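Local coordinates for protein L-hydantoinase (Arthrobacter aurescens, PDB 1GKR) that hydrolyses the cyclic amide ring of hydantoins, preferring aryl over alkyl derivatives, with two zinc ions per subunit and substrate-dependent stereoselectivity, at residues 122-134 against 158-170. Numbering follows the deposited sequence.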
loop_
_atom_site.group_PDB
_atom_site.type_symbol
_atom_site.label_atom_id
_atom_site.label_comp_id
_atom_site.label_asym_id
_atom_site.label_seq_id
_atom_site.Cartn_x
_atom_site.Cartn_y
_atom_site.Cartn_z
ATOM N N ALA A 122 1.599 18.189 -34.979
ATOM C CA ALA A 122 2.775 17.417 -34.628
ATOM C C ALA A 122 2.388 16.000 -35.057
ATOM O O ALA A 122 1.198 15.698 -35.200
ATOM C CB ALA A 122 3.014 17.467 -33.131
ATOM N N LEU A 123 3.365 15.121 -35.247
ATOM C CA LEU A 123 3.045 13.773 -35.677
ATOM C C LEU A 123 3.596 12.635 -34.850
ATOM O O LEU A 123 4.704 12.697 -34.322
ATOM C CB LEU A 123 3.501 13.574 -37.111
ATOM C CG LEU A 123 2.786 14.431 -38.134
ATOM C CD1 LEU A 123 3.441 14.220 -39.469
ATOM C CD2 LEU A 123 1.319 14.054 -38.194
ATOM N N TYR A 124 2.790 11.584 -34.767
ATOM C CA TYR A 124 3.133 10.354 -34.071
ATOM C C TYR A 124 3.667 9.409 -35.126
ATOM O O TYR A 124 3.351 9.533 -36.308
ATOM C CB TYR A 124 1.891 9.665 -33.529
ATOM C CG TYR A 124 1.382 10.141 -32.217
ATOM C CD1 TYR A 124 2.030 9.788 -31.032
ATOM C CD2 TYR A 124 0.196 10.883 -32.141
ATOM C CE1 TYR A 124 1.503 10.148 -29.803
ATOM C CE2 TYR A 124 -0.339 11.251 -30.920
ATOM C CZ TYR A 124 0.318 10.878 -29.755
ATOM O OH TYR A 124 -0.206 11.220 -28.537
ATOM N N GLY A 125 4.457 8.448 -34.681
ATOM C CA GLY A 125 4.956 7.426 -35.568
ATOM C C GLY A 125 4.266 6.208 -34.981
ATOM O O GLY A 125 3.703 6.283 -33.886
ATOM N N GLY A 126 4.280 5.090 -35.685
ATOM C CA GLY A 126 3.640 3.914 -35.141
ATOM C C GLY A 126 4.664 2.901 -34.675
ATOM O O GLY A 126 5.750 2.774 -35.244
ATOM N N GLY A 127 4.319 2.185 -33.618
ATOM C CA GLY A 127 5.199 1.164 -33.101
ATOM C C GLY A 127 4.415 -0.121 -33.218
ATOM O O GLY A 127 3.580 -0.430 -32.362
ATOM N N VAL A 128 4.658 -0.859 -34.296
ATOM C CA VAL A 128 3.966 -2.127 -34.537
ATOM C C VAL A 128 4.964 -3.278 -34.613
ATOM O O VAL A 128 6.178 -3.062 -34.686
ATOM C CB VAL A 128 3.166 -2.056 -35.829
ATOM C CG1 VAL A 128 1.994 -1.088 -35.656
ATOM C CG2 VAL A 128 4.075 -1.594 -36.961
ATOM N N PRO A 129 4.471 -4.520 -34.596
ATOM C CA PRO A 129 5.439 -5.615 -34.658
ATOM C C PRO A 129 6.303 -5.586 -35.911
ATOM O O PRO A 129 5.803 -5.402 -37.029
ATOM C CB PRO A 129 4.569 -6.865 -34.546
ATOM C CG PRO A 129 3.262 -6.444 -35.068
ATOM C CD PRO A 129 3.089 -5.029 -34.579
ATOM N N GLY A 130 7.611 -5.709 -35.686
ATOM C CA GLY A 130 8.572 -5.734 -36.763
ATOM C C GLY A 130 9.104 -4.437 -37.326
ATOM O O GLY A 130 9.914 -4.486 -38.250
ATOM N N ASN A 131 8.696 -3.280 -36.812
ATOM C CA ASN A 131 9.214 -2.038 -37.386
ATOM C C ASN A 131 10.144 -1.297 -36.448
ATOM O O ASN A 131 10.428 -0.115 -36.635
ATOM C CB ASN A 131 8.055 -1.127 -37.830
ATOM C CG ASN A 131 7.510 -0.258 -36.712
ATOM O OD1 ASN A 131 7.301 -0.721 -35.599
ATOM N ND2 ASN A 131 7.258 1.012 -37.021
ATOM N N LEU A 132 10.654 -2.018 -35.459
ATOM C CA LEU A 132 11.534 -1.436 -34.454
ATOM C C LEU A 132 12.566 -0.415 -34.958
ATOM O O LEU A 132 12.690 0.677 -34.406
ATOM C CB LEU A 132 12.229 -2.555 -33.682
ATOM C CG LEU A 132 12.770 -2.162 -32.314
ATOM C CD1 LEU A 132 11.710 -1.427 -31.529
ATOM C CD2 LEU A 132 13.174 -3.413 -31.571
ATOM N N PRO A 133 13.316 -0.749 -36.012
ATOM C CA PRO A 133 14.316 0.199 -36.522
ATOM C C PRO A 133 13.783 1.472 -37.166
ATOM O O PRO A 133 14.531 2.434 -37.332
ATOM C CB PRO A 133 15.128 -0.647 -37.496
ATOM C CG PRO A 133 14.133 -1.656 -37.970
ATOM C CD PRO A 133 13.419 -2.044 -36.704
ATOM N N GLU A 134 12.507 1.487 -37.532
ATOM C CA GLU A 134 11.929 2.681 -38.144
ATOM C C GLU A 134 11.702 3.776 -37.101
ATOM O O GLU A 134 11.669 4.968 -37.428
ATOM C CB GLU A 134 10.591 2.359 -38.816
ATOM C CG GLU A 134 10.697 1.506 -40.054
ATOM C CD GLU A 134 11.604 2.112 -41.109
ATOM O OE1 GLU A 134 11.370 3.271 -41.533
ATOM O OE2 GLU A 134 12.554 1.418 -41.519
ATOM N N PHE A 158 -3.140 -1.848 -38.568
ATOM C CA PHE A 158 -2.332 -1.524 -37.394
ATOM C C PHE A 158 -2.487 -2.679 -36.403
ATOM O O PHE A 158 -3.576 -2.893 -35.864
ATOM C CB PHE A 158 -2.815 -0.223 -36.756
ATOM C CG PHE A 158 -1.721 0.564 -36.100
ATOM C CD1 PHE A 158 -0.980 1.491 -36.828
ATOM C CD2 PHE A 158 -1.407 0.365 -34.759
ATOM C CE1 PHE A 158 0.057 2.209 -36.233
ATOM C CE2 PHE A 158 -0.369 1.079 -34.158
ATOM C CZ PHE A 158 0.363 2.003 -34.899
ATOM N N ASP A 159 -1.410 -3.421 -36.153
ATOM C CA ASP A 159 -1.500 -4.569 -35.245
ATOM C C ASP A 159 -1.060 -4.317 -33.817
ATOM O O ASP A 159 -0.261 -3.422 -33.534
ATOM C CB ASP A 159 -0.680 -5.754 -35.762
ATOM C CG ASP A 159 -0.804 -5.948 -37.247
ATOM O OD1 ASP A 159 -0.084 -5.249 -38.003
ATOM O OD2 ASP A 159 -1.630 -6.791 -37.651
ATOM N N ALA A 160 -1.582 -5.136 -32.916
ATOM C CA ALA A 160 -1.215 -5.027 -31.522
ATOM C C ALA A 160 0.155 -5.684 -31.356
ATOM O O ALA A 160 0.553 -6.525 -32.165
ATOM C CB ALA A 160 -2.235 -5.730 -30.668
ATOM N N VAL A 161 0.884 -5.288 -30.319
ATOM C CA VAL A 161 2.191 -5.880 -30.057
ATOM C C VAL A 161 2.094 -6.821 -28.859
ATOM O O VAL A 161 1.186 -6.701 -28.034
ATOM C CB VAL A 161 3.244 -4.805 -29.743
ATOM C CG1 VAL A 161 3.586 -4.039 -30.987
ATOM C CG2 VAL A 161 2.713 -3.852 -28.687
ATOM N N SER A 162 3.007 -7.772 -28.767
ATOM C CA SER A 162 2.991 -8.670 -27.622
ATOM C C SER A 162 3.803 -7.983 -26.530
ATOM O O SER A 162 4.423 -6.947 -26.777
ATOM C CB SER A 162 3.634 -10.000 -27.976
ATOM O OG SER A 162 4.972 -9.816 -28.391
ATOM N N ASP A 163 3.817 -8.545 -25.328
ATOM C CA ASP A 163 4.576 -7.916 -24.252
ATOM C C ASP A 163 6.055 -7.760 -24.612
ATOM O O ASP A 163 6.669 -6.751 -24.295
ATOM C CB ASP A 163 4.398 -8.693 -22.942
ATOM C CG ASP A 163 2.937 -8.775 -22.514
ATOM O OD1 ASP A 163 2.180 -7.856 -22.857
ATOM O OD2 ASP A 163 2.533 -9.744 -21.835
ATOM N N GLY A 164 6.619 -8.738 -25.308
ATOM C CA GLY A 164 8.018 -8.667 -25.697
ATOM C C GLY A 164 8.254 -7.553 -26.699
ATOM O O GLY A 164 9.205 -6.774 -26.577
ATOM N N GLU A 165 7.385 -7.457 -27.696
ATOM C CA GLU A 165 7.540 -6.411 -28.701
ATOM C C GLU A 165 7.329 -5.057 -28.039
ATOM O O GLU A 165 8.067 -4.102 -28.294
ATOM C CB GLU A 165 6.535 -6.619 -29.837
ATOM C CG GLU A 165 6.426 -8.068 -30.253
ATOM C CD GLU A 165 5.646 -8.260 -31.521
ATOM O OE1 GLU A 165 6.230 -8.045 -32.601
ATOM O OE2 GLU A 165 4.452 -8.621 -31.440
ATOM N N LEU A 166 6.312 -4.985 -27.182
ATOM C CA LEU A 166 6.013 -3.758 -26.460
ATOM C C LEU A 166 7.215 -3.371 -25.598
ATOM O O LEU A 166 7.587 -2.200 -25.520
ATOM C CB LEU A 166 4.784 -3.945 -25.572
ATOM C CG LEU A 166 4.348 -2.700 -24.786
ATOM C CD1 LEU A 166 4.054 -1.546 -25.740
ATOM C CD2 LEU A 166 3.127 -3.028 -23.969
ATOM N N PHE A 167 7.831 -4.356 -24.954
ATOM C CA PHE A 167 8.993 -4.084 -24.123
ATOM C C PHE A 167 10.164 -3.549 -24.939
ATOM O O PHE A 167 10.858 -2.627 -24.505
ATOM C CB PHE A 167 9.435 -5.339 -23.387
ATOM C CG PHE A 167 10.592 -5.108 -22.470
ATOM C CD1 PHE A 167 10.443 -4.318 -21.334
ATOM C CD2 PHE A 167 11.837 -5.643 -22.756
ATOM C CE1 PHE A 167 11.520 -4.062 -20.492
ATOM C CE2 PHE A 167 12.923 -5.396 -21.926
ATOM C CZ PHE A 167 12.763 -4.602 -20.789
ATOM N N GLU A 168 10.389 -4.121 -26.120
ATOM C CA GLU A 168 11.495 -3.661 -26.963
ATOM C C GLU A 168 11.237 -2.238 -27.438
ATOM O O GLU A 168 12.165 -1.436 -27.577
ATOM C CB GLU A 168 11.683 -4.582 -28.168
ATOM C CG GLU A 168 12.104 -5.982 -27.787
ATOM C CD GLU A 168 12.505 -6.819 -28.983
ATOM O OE1 GLU A 168 11.727 -6.878 -29.973
ATOM O OE2 GLU A 168 13.602 -7.423 -28.919
ATOM N N ILE A 169 9.966 -1.927 -27.686
ATOM C CA ILE A 169 9.594 -0.596 -28.130
ATOM C C ILE A 169 9.861 0.381 -26.996
ATOM O O ILE A 169 10.388 1.461 -27.228
ATOM C CB ILE A 169 8.117 -0.554 -28.541
ATOM C CG1 ILE A 169 7.926 -1.409 -29.791
ATOM C CG2 ILE A 169 7.665 0.888 -28.774
ATOM C CD1 ILE A 169 6.479 -1.496 -30.270
ATOM N N PHE A 170 9.513 -0.008 -25.768
ATOM C CA PHE A 170 9.739 0.842 -24.601
ATOM C C PHE A 170 11.219 1.173 -24.489
ATOM O O PHE A 170 11.587 2.325 -24.233
ATOM C CB PHE A 170 9.291 0.143 -23.324
ATOM C CG PHE A 170 7.820 0.294 -23.014
ATOM C CD1 PHE A 170 6.923 0.737 -23.979
ATOM C CD2 PHE A 170 7.331 -0.051 -21.761
ATOM C CE1 PHE A 170 5.559 0.829 -23.693
ATOM C CE2 PHE A 170 5.977 0.040 -21.470
ATOM C CZ PHE A 170 5.089 0.481 -22.441
HETATM O O HOH W 1 1.100 -1.457 -32.001
HETATM O O HOH W 2 2.624 -5.050 -38.373
#
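V128 sets one methyl on the ring of F158. From its CB, CG1 runs anti to the carbonyl carbon (chi1 -69°) and stands 3.6 Å from the ring centroid, a CH-pi contact 14° off the normal; G126 CA meets the edge of the same ring. In P129, CG reaches the backbone O of A160 and CB of D159, and CD rests on V161 CG1 at 3.8 Å. Further on, L132 forks over helix 163-176: CD2 touches E168 CB at 3.9 Å and CD1 lies near I169 CG1. Followed from CB, I169 passes through that CG1 to its tip CD1, 3.7 Å from G127 O. The N131 carboxamide closes the type II turn V128-N131 through OD1, which accepts from V128 N, and ties it back through ND2, which donates to G126 O (2.9 Å, 166°). S162 and E165 form a capping box at the helix start. The loop through G126-N131 follows strand 120-123 of the amidohydrolase TIM barrel, and the F158 side chain lies about 9 Å from a zinc ion. With no direct hydrogen bond between the segments, apolar packing joins them, supplemented by two waters: one donates to G127 O (2.7 Å) and D159 O, the other to D159 OD1 and, weakly, P129 O.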